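Local coordinates for protein deoxyribodipyrimidine photo-lyase (Oryza sativa Japonica Group, PDB 3UMV) that uses light and a bound FAD cofactor to split ultraviolet-induced cyclobutane pyrimidine dimers in DNA back into separate pyrimidines, at residues G37-Y42 with W212-P217; P110-T115 with P122-R127. All blocks are in the same frame, centred on the assembly; numbering follows the deposited sequence.

Interaction 1 of 2, residues G37-Y42 with W212-P217; sequences GGPVVY and WDREQP. With URE (urea), chain N.
Trp212, the aromatic neighbour of Pro39 in this contact, donates its indole NE1 to the backbone O of Glu215 at 2.8 Å. With an N-H...O angle of 151° the bond is fairly straight. The acceptor lies close to the indole plane, whereas the donor stands above the plane of the carbonyl, 54° out of it. The bond ties the ring to its own loop and fixes how it is turned. With CG anti to the backbone N (chi1 -177°), the six-membered ring extends to the proline, and CZ3 comes within 4.0 Å of Pro39 CB. Arg214 CB sits over one face of the same indole, 3.3 Å above its plane and toward the rim.

The second flat partner of Pro39 is the guanidinium of Arg214. The arginine chain bends at chi2 and crosses the proline at about a right angle, which brings Pro39 CG over one guanidinium face. The approach is tight: Pro39 CD lies 3.2 Å from Arg214 NH1. At its inner end the guanidinium forms a salt bridge with Asp213 of the same loop, NE to OD2 at 3.3 Å, whose hydrogen bond is weak.

Pro39 immediately precedes strand 40-44, an inner strand of the sheet in the photolyase alpha/beta domain, and the backbone oxygens of Gly38 and Pro39 are hydrogen-bonded to the Ser131 hydroxyl. The loop 212-217, between helices 196-199 and 222-231, packs against the residues leading into this strand. At its far end Pro217 CA comes within 3.6 Å of the urea oxygen.

As a worked example, the contact shows a small aliphatic ring received by two flat groups that are steadied from within their own loop. Pairing with Asp213 would probably offset part of the arginine's charge, consistent with its lying against a hydrocarbon surface.

Interaction 2 of 2, residues P110-T115 with P122-R127; sequences PFFLFT and PALVQR. Unlike the reference sequence in segment 122-127: Gln126 (reference Arg). With URE (urea), chain N.
Strand 111-114 and helix 122-127, joined through Phe112, Phe114 and Leu124, run with their N-to-C directions 139° apart, and their axes approach to 11.2 Å. Leu124 spans the gap and reaches both phenylalanines. CD1 stands over one face of Phe112, 4.1 Å from the ring centroid and 21° off the normal, a CH-pi contact. CD2 sits between the rings, near Phe112 CG and in the plane of Phe114 at its edge, while Leu124 CB packs 3.8 Å from Phe114 CZ. A chi1 of 173°, which sets CG anti to the backbone N, swings the leucine fork toward both rings.

Arg127, one helical turn on, lays its guanidinium over Leu124 CA and turns an edge to Phe114, with NH1 4.1 Å from CZ; its NE is held in a salt bridge by Glu215. Urea lies beside the rings and donates N1 to Leu113 O at 3.2 Å.

Helix 120-127 is the helix of the crossover from edge strand 111-114 to strand 132-135, a beta-alpha-beta connection that passes two parallel strands, 70-75 and 40-44, as in Rossmann-like folds. Phe112 also reaches Ala71 of strand 70-75, and Pro122 packs on helix 141-157.

How the interactions relate
The two contacts have centres 9 Å apart and belong to one parallel region of the alpha/beta sheet: interaction 1 lies at the entry to inner strand 40-44, interaction 2 on edge strand 111-114, with strand 70-75 between them. Along the chain, interaction 2 is nested inside the loop closed by interaction 1, so a local strand-helix unit is overlaid by a segment returning from much later. The two are joined directly, by the Glu215 to Arg127 salt bridge and by Trp212 packing on Pro110, and both border the same urea. Together they show the late loop 212-217 fastened across helix and sheet, in a region away from the annotated FAD sites.

Interaction 1 of 2, residues G37-Y42 with W212-P217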
ATOM      1  N   GLY A  37       3.241  17.850  29.509  1.00 58.04           N
ATOM      2  CA  GLY A  37       1.896  18.121  29.975  1.00 48.10           C
ATOM      3  C   GLY A  37       0.988  18.441  28.804  1.00 41.75           C
ATOM      4  O   GLY A  37      -0.233  18.363  28.919  1.00 43.34           O
ATOM      5  N   GLY A  38       1.591  18.800  27.673  1.00 35.06           N
ATOM      6  CA  GLY A  38       0.838  19.067  26.461  1.00 31.07           C
ATOM      7  C   GLY A  38       0.392  17.773  25.791  1.00 25.99           C
ATOM      8  O   GLY A  38       1.062  16.750  25.910  1.00 25.15           O
ATOM      9  N   PRO A  39      -0.749  17.818  25.090  1.00 24.04           N
ATOM     10  CA  PRO A  39      -1.302  16.660  24.376  1.00 22.35           C
ATOM     11  C   PRO A  39      -0.302  16.014  23.417  1.00 22.80           C
ATOM     12  O   PRO A  39       0.606  16.674  22.905  1.00 25.24           O
ATOM     13  CB  PRO A  39      -2.460  17.263  23.578  1.00 21.37           C
ATOM     14  CG  PRO A  39      -2.883  18.481  24.404  1.00 25.59           C
ATOM     15  CD  PRO A  39      -1.601  19.015  24.979  1.00 26.08           C
ATOM     16  N   VAL A  40      -0.473  14.719  23.183  1.00 20.57           N
ATOM     17  CA  VAL A  40       0.244  14.029  22.126  1.00 18.55           C
ATOM     18  C   VAL A  40      -0.735  13.811  20.977  1.00 21.17           C
ATOM     19  O   VAL A  40      -1.870  13.376  21.199  1.00 19.37           O
ATOM     20  CB  VAL A  40       0.778  12.659  22.601  1.00 17.01           C
ATOM     21  CG1 VAL A  40       1.449  11.912  21.436  1.00 19.17           C
ATOM     22  CG2 VAL A  40       1.734  12.844  23.795  1.00 21.11           C
ATOM     23  N   VAL A  41      -0.308  14.133  19.757  1.00 17.42           N
ATOM     24  CA  VAL A  41      -1.162  13.961  18.585  1.00 17.43           C
ATOM     25  C   VAL A  41      -0.532  12.956  17.637  1.00 15.53           C
ATOM     26  O   VAL A  41       0.625  13.120  17.254  1.00 17.93           O
ATOM     27  CB  VAL A  41      -1.334  15.276  17.815  1.00 18.03           C
ATOM     28  CG1 VAL A  41      -2.179  15.057  16.549  1.00 21.48           C
ATOM     29  CG2 VAL A  41      -1.953  16.337  18.711  1.00 21.74           C
ATOM     30  N   TYR A  42      -1.290  11.916  17.277  1.00 14.50           N
ATOM     31  CA  TYR A  42      -0.869  10.975  16.251  1.00 17.97           C
ATOM     32  C   TYR A  42      -1.517  11.387  14.931  1.00 18.43           C
ATOM     33  O   TYR A  42      -2.742  11.351  14.783  1.00 19.23           O
ATOM     34  CB  TYR A  42      -1.240   9.528  16.629  1.00 18.25           C
ATOM     35  CG  TYR A  42      -1.173   8.527  15.487  1.00 15.25           C
ATOM     36  CD1 TYR A  42      -0.171   8.595  14.520  1.00 14.23           C
ATOM     37  CD2 TYR A  42      -2.107   7.492  15.388  1.00 18.29           C
ATOM     38  CE1 TYR A  42      -0.116   7.687  13.467  1.00 16.08           C
ATOM     39  CE2 TYR A  42      -2.053   6.563  14.336  1.00 17.23           C
ATOM     40  CZ  TYR A  42      -1.051   6.660  13.391  1.00 13.34           C
ATOM     41  OH  TYR A  42      -0.984   5.744  12.359  1.00 14.08           O
ATOM     42  N   TRP A 212      -9.562  13.048  27.642  1.00 31.86           N
ATOM     43  CA  TRP A 212      -9.382  14.225  26.812  1.00 30.65           C
ATOM     44  C   TRP A 212     -10.241  15.378  27.294  1.00 38.68           C
ATOM     45  O   TRP A 212     -11.464  15.262  27.396  1.00 42.81           O
ATOM     46  CB  TRP A 212      -9.709  13.907  25.357  1.00 28.38           C
ATOM     47  CG  TRP A 212      -9.468  15.051  24.435  1.00 25.17           C
ATOM     48  CD1 TRP A 212     -10.373  15.989  24.043  1.00 20.97           C
ATOM     49  CD2 TRP A 212      -8.236  15.380  23.780  1.00 23.04           C
ATOM     50  NE1 TRP A 212      -9.786  16.885  23.180  1.00 25.04           N
ATOM     51  CE2 TRP A 212      -8.473  16.529  22.999  1.00 24.08           C
ATOM     52  CE3 TRP A 212      -6.959  14.816  23.779  1.00 25.98           C
ATOM     53  CZ2 TRP A 212      -7.479  17.129  22.231  1.00 23.87           C
ATOM     54  CZ3 TRP A 212      -5.974  15.404  23.003  1.00 27.45           C
ATOM     55  CH2 TRP A 212      -6.240  16.550  22.242  1.00 25.32           C
ATOM     56  N   ASP A 213      -9.591  16.499  27.579  1.00 39.04           N
ATOM     57  CA  ASP A 213     -10.285  17.659  28.114  1.00 40.93           C
ATOM     58  C   ASP A 213      -9.953  18.926  27.327  1.00 39.48           C
ATOM     59  O   ASP A 213     -10.104  20.036  27.834  1.00 39.96           O
ATOM     60  CB  ASP A 213      -9.911  17.849  29.586  1.00 46.50           C
ATOM     61  CG  ASP A 213      -8.468  18.298  29.770  1.00 51.09           C
ATOM     62  OD1 ASP A 213      -8.208  19.066  30.722  1.00 57.60           O
ATOM     63  OD2 ASP A 213      -7.596  17.897  28.968  1.00 45.77           O
ATOM     64  N   ARG A 214      -9.494  18.762  26.091  1.00 34.44           N
ATOM     65  CA  ARG A 214      -9.128  19.915  25.275  1.00 37.66           C
ATOM     66  C   ARG A 214     -10.176  20.169  24.194  1.00 40.21           C
ATOM     67  O   ARG A 214     -11.330  19.758  24.324  1.00 38.20           O
ATOM     68  CB  ARG A 214      -7.749  19.717  24.639  1.00 38.23           C
ATOM     69  CG  ARG A 214      -6.642  19.365  25.617  1.00 37.70           C
ATOM     70  CD  ARG A 214      -6.462  20.429  26.694  1.00 42.87           C
ATOM     71  NE  ARG A 214      -5.466  20.017  27.681  1.00 43.49           N
ATOM     72  CZ  ARG A 214      -4.161  20.239  27.563  1.00 38.94           C
ATOM     73  NH1 ARG A 214      -3.690  20.880  26.500  1.00 35.28           N
ATOM     74  NH2 ARG A 214      -3.327  19.823  28.507  1.00 41.40           N
ATOM     75  N   GLU A 215      -9.762  20.845  23.127  1.00 43.90           N
ATOM     76  CA  GLU A 215     -10.639  21.106  21.992  1.00 43.61           C
ATOM     77  C   GLU A 215     -11.242  19.803  21.481  1.00 36.82           C
ATOM     78  O   GLU A 215     -10.533  18.819  21.266  1.00 32.14           O
ATOM     79  CB  GLU A 215      -9.870  21.811  20.868  1.00 47.41           C
ATOM     80  CG  GLU A 215     -10.576  21.780  19.514  1.00 48.10           C
ATOM     81  CD  GLU A 215      -9.832  22.555  18.435  1.00 48.19           C
ATOM     82  OE1 GLU A 215      -9.812  22.091  17.274  1.00 46.75           O
ATOM     83  OE2 GLU A 215      -9.277  23.630  18.743  1.00 49.86           O
ATOM     84  N   GLN A 216     -12.555  19.812  21.289  1.00 38.29           N
ATOM     85  CA  GLN A 216     -13.285  18.644  20.819  1.00 39.53           C
ATOM     86  C   GLN A 216     -13.299  18.613  19.291  1.00 31.42           C
ATOM     87  O   GLN A 216     -13.458  19.657  18.649  1.00 33.64           O
ATOM     88  CB  GLN A 216     -14.717  18.700  21.355  1.00 46.58           C
ATOM     89  CG  GLN A 216     -15.404  17.354  21.444  1.00 53.63           C
ATOM     90  CD  GLN A 216     -14.779  16.448  22.489  1.00 56.65           C
ATOM     91  OE1 GLN A 216     -14.498  16.871  23.611  1.00 55.73           O
ATOM     92  NE2 GLN A 216     -14.556  15.191  22.121  1.00 60.04           N
ATOM     93  N   PRO A 217     -13.146  17.418  18.694  1.00 23.37           N
ATOM     94  CA  PRO A 217     -13.166  17.369  17.232  1.00 25.02           C
ATOM     95  C   PRO A 217     -14.540  17.776  16.724  1.00 29.85           C
ATOM     96  O   PRO A 217     -15.545  17.513  17.383  1.00 31.27           O
ATOM     97  CB  PRO A 217     -12.894  15.885  16.921  1.00 22.93           C
ATOM     98  CG  PRO A 217     -12.273  15.323  18.192  1.00 25.92           C
ATOM     99  CD  PRO A 217     -12.969  16.082  19.290  1.00 23.58           C
TER
HETATM  100  C   URE N 905     -11.790  19.431  13.339  1.00 33.24           C
HETATM  101  O   URE N 905     -12.214  18.444  13.916  1.00 28.10           O
HETATM  102  N1  URE N 905     -11.667  19.418  12.037  1.00 33.15           N
HETATM  103  N2  URE N 905     -11.452  20.496  14.022  1.00 34.60           N

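Interaction 2 of 2, residues P110-T115 with P122-R127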
ATOM      1  N   PRO A 110     -10.296  10.730  20.879  1.00 22.68           N
ATOM      2  CA  PRO A 110     -10.683  11.827  19.987  1.00 22.85           C
ATOM      3  C   PRO A 110     -10.104  11.624  18.595  1.00 25.55           C
ATOM      4  O   PRO A 110      -8.911  11.357  18.473  1.00 25.19           O
ATOM      5  CB  PRO A 110     -10.035  13.053  20.641  1.00 24.83           C
ATOM      6  CG  PRO A 110      -9.766  12.651  22.044  1.00 24.58           C
ATOM      7  CD  PRO A 110      -9.457  11.196  21.996  1.00 25.71           C
ATOM      8  N   PHE A 111     -10.935  11.748  17.564  1.00 21.08           N
ATOM      9  CA  PHE A 111     -10.468  11.593  16.187  1.00 20.88           C
ATOM     10  C   PHE A 111     -10.772  12.875  15.424  1.00 19.47           C
ATOM     11  O   PHE A 111     -11.933  13.190  15.178  1.00 22.30           O
ATOM     12  CB  PHE A 111     -11.155  10.391  15.522  1.00 18.12           C
ATOM     13  CG  PHE A 111     -10.750  10.154  14.082  1.00 19.04           C
ATOM     14  CD1 PHE A 111      -9.533   9.565  13.768  1.00 18.69           C
ATOM     15  CD2 PHE A 111     -11.607  10.496  13.048  1.00 23.39           C
ATOM     16  CE1 PHE A 111      -9.172   9.332  12.429  1.00 19.07           C
ATOM     17  CE2 PHE A 111     -11.252  10.272  11.722  1.00 19.93           C
ATOM     18  CZ  PHE A 111     -10.028   9.686  11.416  1.00 17.91           C
ATOM     19  N   PHE A 112      -9.725  13.611  15.052  1.00 19.97           N
ATOM     20  CA  PHE A 112      -9.874  14.826  14.255  1.00 21.81           C
ATOM     21  C   PHE A 112      -9.767  14.517  12.761  1.00 21.86           C
ATOM     22  O   PHE A 112      -8.753  13.995  12.303  1.00 26.46           O
ATOM     23  CB  PHE A 112      -8.791  15.842  14.618  1.00 18.18           C
ATOM     24  CG  PHE A 112      -8.928  16.411  16.005  1.00 22.43           C
ATOM     25  CD1 PHE A 112      -9.593  17.604  16.216  1.00 23.36           C
ATOM     26  CD2 PHE A 112      -8.385  15.750  17.092  1.00 23.68           C
ATOM     27  CE1 PHE A 112      -9.719  18.134  17.496  1.00 23.87           C
ATOM     28  CE2 PHE A 112      -8.508  16.273  18.384  1.00 23.10           C
ATOM     29  CZ  PHE A 112      -9.175  17.466  18.583  1.00 22.22           C
ATOM     30  N   LEU A 113     -10.816  14.841  12.011  1.00 21.07           N
ATOM     31  CA  LEU A 113     -10.807  14.679  10.564  1.00 22.29           C
ATOM     32  C   LEU A 113     -10.669  16.024   9.866  1.00 23.33           C
ATOM     33  O   LEU A 113     -11.496  16.916  10.056  1.00 27.62           O
ATOM     34  CB  LEU A 113     -12.084  13.991  10.088  1.00 21.30           C
ATOM     35  CG  LEU A 113     -12.084  13.760   8.576  1.00 24.69           C
ATOM     36  CD1 LEU A 113     -10.927  12.872   8.183  1.00 24.75           C
ATOM     37  CD2 LEU A 113     -13.407  13.157   8.114  1.00 28.63           C
ATOM     38  N   PHE A 114      -9.625  16.160   9.050  1.00 19.77           N
ATOM     39  CA  PHE A 114      -9.365  17.402   8.322  1.00 21.63           C
ATOM     40  C   PHE A 114      -9.441  17.167   6.813  1.00 23.51           C
ATOM     41  O   PHE A 114      -8.690  16.355   6.265  1.00 21.97           O
ATOM     42  CB  PHE A 114      -7.985  17.950   8.694  1.00 21.53           C
ATOM     43  CG  PHE A 114      -7.863  18.374  10.138  1.00 24.05           C
ATOM     44  CD1 PHE A 114      -6.961  17.752  10.988  1.00 19.51           C
ATOM     45  CD2 PHE A 114      -8.652  19.390  10.643  1.00 27.28           C
ATOM     46  CE1 PHE A 114      -6.840  18.150  12.314  1.00 21.07           C
ATOM     47  CE2 PHE A 114      -8.544  19.789  11.970  1.00 27.59           C
ATOM     48  CZ  PHE A 114      -7.642  19.168  12.809  1.00 26.13           C
ATOM     49  N   THR A 115     -10.349  17.858   6.132  1.00 24.22           N
ATOM     50  CA  THR A 115     -10.485  17.653   4.693  1.00 29.93           C
ATOM     51  C   THR A 115      -9.834  18.750   3.837  1.00 34.59           C
ATOM     52  O   THR A 115      -9.915  18.725   2.608  1.00 35.06           O
ATOM     53  CB  THR A 115     -11.957  17.423   4.286  1.00 30.57           C
ATOM     54  OG1 THR A 115     -12.781  18.462   4.826  1.00 37.03           O
ATOM     55  CG2 THR A 115     -12.433  16.086   4.832  1.00 29.55           C
ATOM     56  N   PRO A 122      -0.432  20.962  11.562  1.00 28.19           N
ATOM     57  CA  PRO A 122       0.307  21.868  12.445  1.00 28.89           C
ATOM     58  C   PRO A 122      -0.602  22.902  13.110  1.00 27.14           C
ATOM     59  O   PRO A 122      -0.357  23.307  14.255  1.00 25.28           O
ATOM     60  CB  PRO A 122       1.310  22.545  11.502  1.00 30.60           C
ATOM     61  CG  PRO A 122       0.821  22.282  10.131  1.00 26.52           C
ATOM     62  CD  PRO A 122       0.123  20.955  10.198  1.00 28.49           C
ATOM     63  N   ALA A 123      -1.638  23.331  12.399  1.00 26.95           N
ATOM     64  CA  ALA A 123      -2.592  24.262  12.979  1.00 27.98           C
ATOM     65  C   ALA A 123      -3.193  23.677  14.254  1.00 27.11           C
ATOM     66  O   ALA A 123      -3.271  24.358  15.276  1.00 25.19           O
ATOM     67  CB  ALA A 123      -3.684  24.606  11.978  1.00 28.90           C
ATOM     68  N   LEU A 124      -3.617  22.414  14.189  1.00 25.72           N
ATOM     69  CA  LEU A 124      -4.204  21.755  15.352  1.00 26.68           C
ATOM     70  C   LEU A 124      -3.189  21.622  16.484  1.00 24.04           C
ATOM     71  O   LEU A 124      -3.484  21.930  17.638  1.00 26.50           O
ATOM     72  CB  LEU A 124      -4.765  20.380  14.987  1.00 25.57           C
ATOM     73  CG  LEU A 124      -5.238  19.571  16.196  1.00 23.77           C
ATOM     74  CD1 LEU A 124      -6.562  20.105  16.698  1.00 20.04           C
ATOM     75  CD2 LEU A 124      -5.376  18.097  15.846  1.00 24.84           C
ATOM     76  N   VAL A 125      -1.987  21.172  16.143  1.00 20.95           N
ATOM     77  CA  VAL A 125      -0.939  20.972  17.130  1.00 23.92           C
ATOM     78  C   VAL A 125      -0.709  22.248  17.945  1.00 27.73           C
ATOM     79  O   VAL A 125      -0.497  22.193  19.164  1.00 28.75           O
ATOM     80  CB  VAL A 125       0.378  20.492  16.458  1.00 28.10           C
ATOM     81  CG1 VAL A 125       1.565  20.684  17.389  1.00 34.64           C
ATOM     82  CG2 VAL A 125       0.256  19.035  16.021  1.00 27.62           C
ATOM     83  N   GLN A 126      -0.786  23.400  17.279  1.00 26.32           N
ATOM     84  CA  GLN A 126      -0.573  24.682  17.957  1.00 26.25           C
ATOM     85  C   GLN A 126      -1.760  25.135  18.809  1.00 26.99           C
ATOM     86  O   GLN A 126      -1.561  25.674  19.895  1.00 28.06           O
ATOM     87  CB  GLN A 126      -0.164  25.768  16.958  1.00 29.91           C
ATOM     88  CG  GLN A 126       1.240  25.564  16.423  1.00 32.59           C
ATOM     89  CD  GLN A 126       1.612  26.548  15.339  1.00 37.49           C
ATOM     90  OE1 GLN A 126       1.598  26.212  14.154  1.00 41.69           O
ATOM     91  NE2 GLN A 126       1.968  27.765  15.736  1.00 37.76           N
ATOM     92  N   ARG A 127      -2.983  24.907  18.330  1.00 25.03           N
ATOM     93  CA  ARG A 127      -4.179  25.255  19.106  1.00 24.60           C
ATOM     94  C   ARG A 127      -4.209  24.465  20.418  1.00 30.06           C
ATOM     95  O   ARG A 127      -4.578  24.995  21.468  1.00 32.17           O
ATOM     96  CB  ARG A 127      -5.463  24.968  18.321  1.00 29.94           C
ATOM     97  CG  ARG A 127      -5.748  25.920  17.174  1.00 32.62           C
ATOM     98  CD  ARG A 127      -7.220  25.845  16.748  1.00 34.23           C
ATOM     99  NE  ARG A 127      -7.620  24.504  16.321  1.00 35.91           N
ATOM    100  CZ  ARG A 127      -7.431  24.030  15.096  1.00 36.80           C
ATOM    101  NH1 ARG A 127      -7.827  22.800  14.777  1.00 38.17           N
ATOM    102  NH2 ARG A 127      -6.834  24.785  14.186  1.00 38.94           N
TER
HETATM  103  C   URE N 905     -11.790  19.431  13.339  1.00 33.24           C
HETATM  104  O   URE N 905     -12.214  18.444  13.916  1.00 28.10           O
HETATM  105  N1  URE N 905     -11.667  19.418  12.037  1.00 33.15           N
HETATM  106  N2  URE N 905     -11.452  20.496  14.022  1.00 34.60           N